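Local coordinates for protein dioxygenase (Pseudomonas brassicacearum, PDB 5V2D) that probably cleaves the central double bond of lignin-derived stilbenes with dioxygen, using an iron ion held by four histidines in a beta-propeller of the carotenoid cleavage oxygenase family, at residues P38-A43 against Q70-L75; Q231-A236 against P276-V281; A345-W350 against V415-K420. One frame throughout, in Å; residues are numbered along the deposited sequence.

How the interactions relate
From the N terminus, the chain closes interaction 1 first, then interaction 2, then interaction 3; the three follow in series, without nesting or crossing. Interaction 1 ties the loop leading into strand 43-45 to the loop between strands 60-67 and 85-93, within the propeller blade that also receives the C-terminal strand 496-500. Interaction 2 lays the linker between two later blades against strand 276-283, and interaction 3 packs two successive blades face to face. Interactions 2 and 3 meet where Phe-279 CZ lies 3.5 Å from Trp-350 CE2, so strand 345-353 has a neighbouring blade on each face. Interaction 1 stands apart, its centre 36 Å from either of the others.

Interaction 1. Residues P38-A43 against Q70-L75; sequences PSRIEA and QYPPML
Arg-40 and Gln-70 join two loops at one blade of the seven-bladed beta-propeller of the carotenoid cleavage oxygenases, an example of how a long side chain can link loops that lack regular structure. The arginine leaves a backbone in the left-handed region, its amide N held by Asp-68, and CB points toward the other loop. CG stands anti to the carbonyl carbon (chi1 -49°) and carries the chain outward to CD, which comes within 3.2 Å of Gln-70 O and 4.0 Å of Gln-70 NE2. A bend at chi3 then swings the guanidinium round the same carbonyl. NE of Arg-40 stays 4.0 Å from Gln-70 O, too far to bond, while NH1 donates to that oxygen at 2.8 Å with an N-H...O angle of 163°. The oxygen lies almost in the guanidinium plane, at its edge, whereas the donor is tilted well out of the carbonyl plane. Beyond the bond, NH1 passes 4.3 Å from Tyr-71 CA and near Pro-72 CD. A methionine in place of Arg-40 would probably leave the carbonyl of Gln-70 without this donor. Gln-70 turns its OE1 to Arg-113 NE, and its NE2 serves the contact through a water: NE2 donates to it at 3.1 Å, and the water donates to Arg-40 O at 2.8 Å.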
loop_
_atom_site.group_PDB
_atom_site.type_symbol
_atom_site.label_atom_id
_atom_site.label_comp_id
_atom_site.label_asym_id
_atom_site.label_seq_id
_atom_site.Cartn_x
_atom_site.Cartn_y
_atom_site.Cartn_z
ATOM N N PRO A 38 14.533 10.176 7.748
ATOM C CA PRO A 38 13.766 11.134 6.881
ATOM C C PRO A 38 14.600 11.555 5.700
ATOM O O PRO A 38 15.827 11.592 5.802
ATOM C CB PRO A 38 13.616 12.347 7.819
ATOM C CG PRO A 38 13.614 11.693 9.241
ATOM C CD PRO A 38 14.772 10.733 9.104
ATOM N N SER A 39 13.959 11.814 4.578
ATOM C CA SER A 39 14.675 12.311 3.368
ATOM C C SER A 39 14.270 13.753 3.115
ATOM O O SER A 39 15.074 14.662 3.257
ATOM C CB SER A 39 14.331 11.434 2.163
ATOM O OG SER A 39 14.679 12.026 0.957
ATOM N N ARG A 40 13.012 13.933 2.743
ATOM C CA ARG A 40 12.369 15.256 2.569
ATOM C C ARG A 40 12.906 15.929 1.332
ATOM O O ARG A 40 12.752 17.116 1.164
ATOM C CB ARG A 40 12.525 16.114 3.812
ATOM C CG ARG A 40 12.118 15.341 5.117
ATOM C CD ARG A 40 12.069 16.380 6.264
ATOM N NE ARG A 40 13.412 16.726 6.697
ATOM C CZ ARG A 40 13.669 17.570 7.664
ATOM N NH1 ARG A 40 12.671 18.227 8.333
ATOM N NH2 ARG A 40 14.901 17.803 8.012
ATOM N N ILE A 41 13.473 15.129 0.410
ATOM C CA ILE A 41 14.045 15.735 -0.785
ATOM C C ILE A 41 12.945 15.767 -1.875
ATOM O O ILE A 41 12.459 14.766 -2.277
ATOM C CB ILE A 41 15.221 14.918 -1.281
ATOM C CG1 ILE A 41 16.397 14.902 -0.264
ATOM C CG2 ILE A 41 15.657 15.344 -2.691
ATOM C CD1 ILE A 41 17.463 13.881 -0.654
ATOM N N GLU A 42 12.601 16.954 -2.312
ATOM C CA GLU A 42 11.831 17.207 -3.509
ATOM C C GLU A 42 12.846 17.473 -4.588
ATOM O O GLU A 42 13.722 18.281 -4.404
ATOM C CB GLU A 42 10.876 18.386 -3.353
ATOM C CG GLU A 42 9.803 18.124 -2.304
ATOM C CD GLU A 42 8.712 19.215 -2.350
ATOM O OE1 GLU A 42 8.886 20.273 -1.685
ATOM O OE2 GLU A 42 7.687 19.006 -3.053
ATOM N N ALA A 43 12.802 16.715 -5.671
ATOM C CA ALA A 43 13.929 16.719 -6.616
ATOM C C ALA A 43 13.519 16.512 -8.048
ATOM O O ALA A 43 12.425 16.002 -8.332
ATOM C CB ALA A 43 14.834 15.619 -6.240
ATOM N N GLN A 70 7.542 15.916 6.776
ATOM C CA GLN A 70 8.164 17.173 6.525
ATOM C C GLN A 70 8.840 17.690 7.783
ATOM O O GLN A 70 9.908 18.307 7.688
ATOM C CB GLN A 70 7.143 18.206 6.070
ATOM C CG GLN A 70 7.665 19.625 5.878
ATOM C CD GLN A 70 8.492 19.764 4.652
ATOM O OE1 GLN A 70 8.008 20.206 3.626
ATOM N NE2 GLN A 70 9.800 19.362 4.760
ATOM N N TYR A 71 8.228 17.483 8.928
ATOM C CA TYR A 71 8.815 17.909 10.209
ATOM C C TYR A 71 8.903 16.810 11.250
ATOM O O TYR A 71 8.110 15.862 11.221
ATOM C CB TYR A 71 7.944 19.031 10.813
ATOM C CG TYR A 71 8.015 20.342 10.059
ATOM C CD1 TYR A 71 9.101 21.167 10.131
ATOM C CD2 TYR A 71 6.969 20.713 9.199
ATOM C CE1 TYR A 71 9.172 22.356 9.424
ATOM C CE2 TYR A 71 7.022 21.874 8.447
ATOM C CZ TYR A 71 8.115 22.716 8.563
ATOM O OH TYR A 71 8.087 23.874 7.837
ATOM N N PRO A 72 9.760 16.959 12.225
ATOM C CA PRO A 72 9.688 16.024 13.349
ATOM C C PRO A 72 8.329 16.038 14.036
ATOM O O PRO A 72 7.749 17.126 14.220
ATOM C CB PRO A 72 10.759 16.524 14.351
ATOM C CG PRO A 72 11.641 17.395 13.555
ATOM C CD PRO A 72 10.772 18.006 12.401
ATOM N N PRO A 73 7.799 14.876 14.414
ATOM C CA PRO A 73 6.419 14.878 14.926
ATOM C C PRO A 73 6.307 15.665 16.240
ATOM O O PRO A 73 7.201 15.583 17.125
ATOM C CB PRO A 73 6.123 13.419 15.143
ATOM C CG PRO A 73 7.533 12.775 15.281
ATOM C CD PRO A 73 8.306 13.514 14.244
ATOM N N MET A 74 5.235 16.430 16.345
ATOM C CA MET A 74 4.963 17.316 17.500
ATOM C C MET A 74 5.056 16.502 18.840
ATOM O O MET A 74 5.533 16.995 19.810
ATOM C CB MET A 74 3.496 17.739 17.317
ATOM C CG MET A 74 2.952 18.626 18.395
ATOM S SD MET A 74 1.313 18.946 17.754
ATOM C CE MET A 74 0.375 17.584 18.204
ATOM N N LEU A 75 4.557 15.277 18.868
ATOM C CA LEU A 75 4.596 14.460 20.086
ATOM C C LEU A 75 5.927 13.742 20.390
ATOM O O LEU A 75 6.022 13.031 21.357
ATOM C CB LEU A 75 3.453 13.446 20.075
ATOM C CG LEU A 75 2.070 14.078 20.045
ATOM C CD1 LEU A 75 0.961 12.995 19.944
ATOM C CD2 LEU A 75 1.818 15.012 21.248
HETATM O O HOH W 1 11.312 19.283 2.107
#

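Interaction 2. Residues Q231-A236 against P276-V281; sequences QAPYAA and PQLFAV
Pro-233 and Tyr-234, on an irregular linker in which the tyrosine backbone is almost fully extended, face Pro-276 and Leu-278 on a beta-strand, with no backbone hydrogen bond between the two segments. Side chains and one water make the contact, and a single methyl is its hub. Leu-278 has CG anti to its backbone N (chi1 -158°), and chi2 of 54° then turns CD2 toward the two linker residues. CD2 of Leu-278 meets the CG corner of the Pro-233 ring at 3.6 Å, and it also lies 3.9 Å from Tyr-234 CZ and 3.5 Å from Tyr-234 OH, approaching the phenol at a slant. Trp-293 and Leu-252, from the strands flanking 276-283, also pack against this leucine. The phenol gets there because chi1 of 47° sets its CG between the backbone N and the carbonyl carbon, and the ring then reaches across to the strand. Its hydroxyl stops 3.7 Å from Pro-276 O, and a water beside the two joins them: in the ring plane, at its edge, it accepts from Tyr-234 OH at 2.6 Å and donates to Pro-276 O at 3.0 Å. Further along the same linker comes His-239, a ligand of the iron. The arrangement is that of a beta-propeller connection, in which the chain leaving one blade packs on the sheet of the next before entering it.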
loop_
_atom_site.group_PDB
_atom_site.type_symbol
_atom_site.label_atom_id
_atom_site.label_comp_id
_atom_site.label_asym_id
_atom_site.label_seq_id
_atom_site.Cartn_x
_atom_site.Cartn_y
_atom_site.Cartn_z
ATOM N N GLN A 231 -23.839 -1.885 5.878
ATOM C CA GLN A 231 -23.226 -1.736 7.165
ATOM C C GLN A 231 -22.588 -3.013 7.636
ATOM O O GLN A 231 -23.124 -4.124 7.483
ATOM C CB GLN A 231 -24.268 -1.286 8.184
ATOM C CG GLN A 231 -24.848 0.078 7.843
ATOM C CD GLN A 231 -25.258 0.786 9.062
ATOM O OE1 GLN A 231 -25.573 0.169 10.088
ATOM N NE2 GLN A 231 -25.247 2.087 8.997
ATOM N N ALA A 232 -21.425 -2.869 8.238
ATOM C CA ALA A 232 -20.768 -3.961 8.912
ATOM C C ALA A 232 -21.355 -4.075 10.314
ATOM O O ALA A 232 -21.956 -3.116 10.811
ATOM C CB ALA A 232 -19.284 -3.659 9.030
ATOM N N PRO A 233 -21.099 -5.203 10.991
ATOM C CA PRO A 233 -21.585 -5.373 12.364
ATOM C C PRO A 233 -20.778 -4.559 13.362
ATOM O O PRO A 233 -21.219 -4.406 14.473
ATOM C CB PRO A 233 -21.469 -6.882 12.605
ATOM C CG PRO A 233 -20.389 -7.341 11.655
ATOM C CD PRO A 233 -20.564 -6.471 10.431
ATOM N N TYR A 234 -19.638 -3.989 12.978
ATOM C CA TYR A 234 -18.872 -3.115 13.833
ATOM C C TYR A 234 -17.884 -2.378 12.890
ATOM O O TYR A 234 -17.694 -2.808 11.751
ATOM C CB TYR A 234 -18.108 -3.908 14.896
ATOM C CG TYR A 234 -17.354 -5.118 14.352
ATOM C CD1 TYR A 234 -17.911 -6.395 14.434
ATOM C CD2 TYR A 234 -16.105 -5.003 13.814
ATOM C CE1 TYR A 234 -17.259 -7.514 13.927
ATOM C CE2 TYR A 234 -15.420 -6.135 13.307
ATOM C CZ TYR A 234 -15.979 -7.397 13.372
ATOM O OH TYR A 234 -15.310 -8.518 12.869
ATOM N N ALA A 235 -17.295 -1.297 13.354
ATOM C CA ALA A 235 -16.300 -0.536 12.590
ATOM C C ALA A 235 -14.944 -1.199 12.707
ATOM O O ALA A 235 -14.376 -1.330 13.795
ATOM C CB ALA A 235 -16.223 0.916 13.049
ATOM N N ALA A 236 -14.389 -1.586 11.548
ATOM C CA ALA A 236 -13.106 -2.212 11.504
ATOM C C ALA A 236 -12.309 -1.767 10.307
ATOM O O ALA A 236 -12.893 -1.349 9.271
ATOM C CB ALA A 236 -13.279 -3.725 11.453
ATOM N N PRO A 276 -13.341 -13.054 14.913
ATOM C CA PRO A 276 -13.065 -13.671 13.608
ATOM C C PRO A 276 -12.718 -12.622 12.505
ATOM O O PRO A 276 -13.274 -11.533 12.457
ATOM C CB PRO A 276 -14.359 -14.402 13.299
ATOM C CG PRO A 276 -15.030 -14.662 14.625
ATOM C CD PRO A 276 -14.641 -13.494 15.492
ATOM N N GLN A 277 -11.774 -12.987 11.665
ATOM C CA GLN A 277 -11.608 -12.339 10.369
ATOM C C GLN A 277 -12.981 -12.398 9.728
ATOM O O GLN A 277 -13.655 -13.431 9.776
ATOM C CB GLN A 277 -10.544 -13.069 9.554
ATOM C CG GLN A 277 -9.125 -12.802 10.036
ATOM C CD GLN A 277 -8.131 -13.689 9.340
ATOM O OE1 GLN A 277 -7.562 -13.315 8.331
ATOM N NE2 GLN A 277 -7.976 -14.895 9.821
ATOM N N LEU A 278 -13.441 -11.298 9.188
ATOM C CA LEU A 278 -14.781 -11.263 8.586
ATOM C C LEU A 278 -14.635 -10.802 7.112
ATOM O O LEU A 278 -13.764 -9.997 6.788
ATOM C CB LEU A 278 -15.586 -10.320 9.416
ATOM C CG LEU A 278 -17.059 -10.363 9.434
ATOM C CD1 LEU A 278 -17.647 -11.721 9.766
ATOM C CD2 LEU A 278 -17.607 -9.314 10.400
ATOM N N PHE A 279 -15.490 -11.314 6.232
ATOM C CA PHE A 279 -15.505 -10.933 4.821
ATOM C C PHE A 279 -16.937 -10.659 4.388
ATOM O O PHE A 279 -17.824 -11.541 4.587
ATOM C CB PHE A 279 -14.949 -12.071 3.980
ATOM C CG PHE A 279 -13.542 -12.458 4.351
ATOM C CD1 PHE A 279 -13.287 -13.370 5.380
ATOM C CD2 PHE A 279 -12.466 -11.871 3.692
ATOM C CE1 PHE A 279 -12.024 -13.734 5.719
ATOM C CE2 PHE A 279 -11.173 -12.240 4.007
ATOM C CZ PHE A 279 -10.936 -13.176 4.998
ATOM N N ALA A 280 -17.179 -9.497 3.795
ATOM C CA ALA A 280 -18.437 -9.219 3.121
ATOM C C ALA A 280 -18.277 -9.469 1.626
ATOM O O ALA A 280 -17.352 -8.981 1.010
ATOM C CB ALA A 280 -18.828 -7.787 3.347
ATOM N N VAL A 281 -19.172 -10.238 1.026
ATOM C CA VAL A 281 -19.098 -10.577 -0.383
ATOM C C VAL A 281 -20.401 -10.141 -1.000
ATOM O O VAL A 281 -21.469 -10.445 -0.473
ATOM C CB VAL A 281 -18.950 -12.093 -0.575
ATOM C CG1 VAL A 281 -18.952 -12.430 -2.041
ATOM C CG2 VAL A 281 -17.750 -12.668 0.127
HETATM O O HOH W 2 -12.847 -8.645 11.933
#

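Interaction 3. Residues A345-W350 against V415-K420; sequences ACLMRW and VHLNLK
Arg-349 and Leu-419 form the less expected half of this contact, a charged guanidinium lying beside a leucine methyl. NH2 of the arginine comes 4.0 Å from Leu-419 CD1, the two side chains meeting aslant. The charge is answered elsewhere: the same NH2 forms a salt bridge with Asp-318 on the adjacent strand 314-322, which probably helps to fix the turn of the group that the leucine touches. Leu-419 also rests on Tyr-385.

The other half is wholly apolar. Leu-347 CD2 and Leu-417 CD2 approach to 3.5 Å, a close methyl-to-methyl contact between side chains that run at an angle to each other. In both leucines CG is anti to the backbone N (chi1 -168° and 176°); both CB atoms point toward the facing strand, and from each leucine CD2 makes the touch. Leu-347 also touches Pro-320, and Leu-417 touches Ser-424. The strands run in roughly the same direction, yet their closest CA atoms, Leu-347 and Leu-417, are 10.3 Å apart, the spacing of sheets packed face to face.

Strand 415-418 then ends in an Asx turn: Asn-418 OD1 accepts from Lys-420 N at 2.8 Å, and from Thr-421 N as well. The side chain of Leu-347 is about 14 Å from the bound iron, and no ligand of the metal takes part in the contact. Strands 345-353 and 413-418 each stand third in a four-stranded antiparallel sheet, and the contact between them is face-to-face packing of neighbouring antiparallel sheets, as between the blades of a beta-propeller.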
loop_
_atom_site.group_PDB
_atom_site.type_symbol
_atom_site.label_atom_id
_atom_site.label_comp_id
_atom_site.label_asym_id
_atom_site.label_seq_id
_atom_site.Cartn_x
_atom_site.Cartn_y
_atom_site.Cartn_z
ATOM N N ALA A 345 3.075 -16.611 8.734
ATOM C CA ALA A 345 2.500 -15.880 7.618
ATOM C C ALA A 345 2.856 -16.666 6.337
ATOM O O ALA A 345 3.932 -17.227 6.208
ATOM C CB ALA A 345 3.051 -14.459 7.563
ATOM N N CYS A 346 1.947 -16.675 5.397
ATOM C CA CYS A 346 2.215 -17.168 4.064
ATOM C C CYS A 346 1.106 -16.637 3.131
ATOM O O CYS A 346 0.121 -16.075 3.610
ATOM C CB CYS A 346 2.256 -18.757 4.111
ATOM S SG CYS A 346 0.620 -19.457 4.477
ATOM N N LEU A 347 1.308 -16.779 1.830
ATOM C CA LEU A 347 0.283 -16.510 0.838
ATOM C C LEU A 347 -0.802 -17.581 0.937
ATOM O O LEU A 347 -0.495 -18.780 0.967
ATOM C CB LEU A 347 0.877 -16.475 -0.593
ATOM C CG LEU A 347 -0.076 -15.912 -1.656
ATOM C CD1 LEU A 347 -0.298 -14.401 -1.545
ATOM C CD2 LEU A 347 0.464 -16.270 -3.006
ATOM N N MET A 348 -2.061 -17.156 0.984
ATOM C CA MET A 348 -3.211 -18.048 1.077
ATOM C C MET A 348 -4.294 -17.754 0.082
ATOM O O MET A 348 -4.408 -16.636 -0.446
ATOM C CB MET A 348 -3.813 -17.938 2.480
ATOM C CG MET A 348 -2.772 -18.066 3.534
ATOM S SD MET A 348 -3.070 -18.991 5.004
ATOM C CE MET A 348 -3.078 -20.528 4.273
ATOM N N ARG A 349 -5.117 -18.771 -0.180
ATOM C CA ARG A 349 -6.290 -18.628 -1.015
ATOM C C ARG A 349 -7.493 -18.824 -0.111
ATOM O O ARG A 349 -7.620 -19.872 0.542
ATOM C CB ARG A 349 -6.350 -19.635 -2.124
ATOM C CG ARG A 349 -7.660 -19.594 -2.926
ATOM C CD ARG A 349 -7.540 -20.311 -4.282
ATOM N NE ARG A 349 -6.711 -19.492 -5.174
ATOM C CZ ARG A 349 -6.360 -19.792 -6.407
ATOM N NH1 ARG A 349 -6.865 -20.921 -6.967
ATOM N NH2 ARG A 349 -5.617 -18.928 -7.103
ATOM N N TRP A 350 -8.387 -17.850 -0.117
ATOM C CA TRP A 350 -9.712 -17.999 0.496
ATOM C C TRP A 350 -10.720 -18.365 -0.598
ATOM O O TRP A 350 -10.670 -17.826 -1.709
ATOM C CB TRP A 350 -10.153 -16.677 1.083
ATOM C CG TRP A 350 -9.295 -16.135 2.134
ATOM C CD1 TRP A 350 -8.317 -15.243 1.964
ATOM C CD2 TRP A 350 -9.448 -16.314 3.539
ATOM N NE1 TRP A 350 -7.775 -14.896 3.185
ATOM C CE2 TRP A 350 -8.483 -15.513 4.168
ATOM C CE3 TRP A 350 -10.295 -17.096 4.337
ATOM C CZ2 TRP A 350 -8.298 -15.490 5.535
ATOM C CZ3 TRP A 350 -10.092 -17.075 5.722
ATOM C CH2 TRP A 350 -9.134 -16.279 6.297
ATOM N N VAL A 415 10.350 -12.041 -5.802
ATOM C CA VAL A 415 9.906 -13.395 -6.178
ATOM C C VAL A 415 8.843 -13.401 -7.277
ATOM O O VAL A 415 7.919 -12.614 -7.287
ATOM C CB VAL A 415 9.345 -14.096 -4.922
ATOM C CG1 VAL A 415 8.892 -15.518 -5.191
ATOM C CG2 VAL A 415 10.300 -14.056 -3.761
ATOM N N HIS A 416 8.968 -14.331 -8.210
ATOM C CA HIS A 416 7.885 -14.673 -9.181
ATOM C C HIS A 416 7.348 -16.044 -8.734
ATOM O O HIS A 416 8.080 -17.012 -8.760
ATOM C CB HIS A 416 8.431 -14.766 -10.623
ATOM C CG HIS A 416 7.432 -15.183 -11.651
ATOM N ND1 HIS A 416 7.764 -15.248 -12.992
ATOM C CD2 HIS A 416 6.121 -15.470 -11.590
ATOM C CE1 HIS A 416 6.714 -15.636 -13.698
ATOM N NE2 HIS A 416 5.707 -15.833 -12.856
ATOM N N LEU A 417 6.089 -16.100 -8.376
ATOM C CA LEU A 417 5.360 -17.346 -8.051
ATOM C C LEU A 417 4.494 -17.794 -9.220
ATOM O O LEU A 417 3.659 -17.026 -9.757
ATOM C CB LEU A 417 4.455 -17.134 -6.854
ATOM C CG LEU A 417 3.557 -18.270 -6.410
ATOM C CD1 LEU A 417 4.331 -19.525 -5.991
ATOM C CD2 LEU A 417 2.679 -17.758 -5.272
ATOM N N ASN A 418 4.703 -19.052 -9.639
ATOM C CA ASN A 418 3.859 -19.730 -10.641
ATOM C C ASN A 418 2.789 -20.522 -9.886
ATOM O O ASN A 418 3.118 -21.546 -9.229
ATOM C CB ASN A 418 4.717 -20.680 -11.488
ATOM C CG ASN A 418 3.952 -21.330 -12.614
ATOM O OD1 ASN A 418 2.732 -21.581 -12.516
ATOM N ND2 ASN A 418 4.645 -21.735 -13.593
ATOM N N LEU A 419 1.545 -20.078 -9.938
ATOM C CA LEU A 419 0.453 -20.781 -9.252
ATOM C C LEU A 419 0.084 -22.162 -9.848
ATOM O O LEU A 419 -0.527 -22.968 -9.188
ATOM C CB LEU A 419 -0.797 -19.918 -9.207
ATOM C CG LEU A 419 -0.661 -18.693 -8.291
ATOM C CD1 LEU A 419 -1.923 -17.885 -8.260
ATOM C CD2 LEU A 419 -0.247 -19.071 -6.892
ATOM N N LYS A 420 0.409 -22.401 -11.091
ATOM C CA LYS A 420 0.123 -23.709 -11.711
ATOM C C LYS A 420 1.066 -24.761 -11.165
ATOM O O LYS A 420 0.629 -25.857 -10.884
ATOM C CB LYS A 420 0.316 -23.681 -13.209
ATOM C CG LYS A 420 -0.747 -23.015 -14.023
ATOM C CD LYS A 420 -0.467 -23.457 -15.489
ATOM C CE LYS A 420 -0.676 -22.372 -16.526
ATOM N NZ LYS A 420 -2.169 -22.182 -16.622
#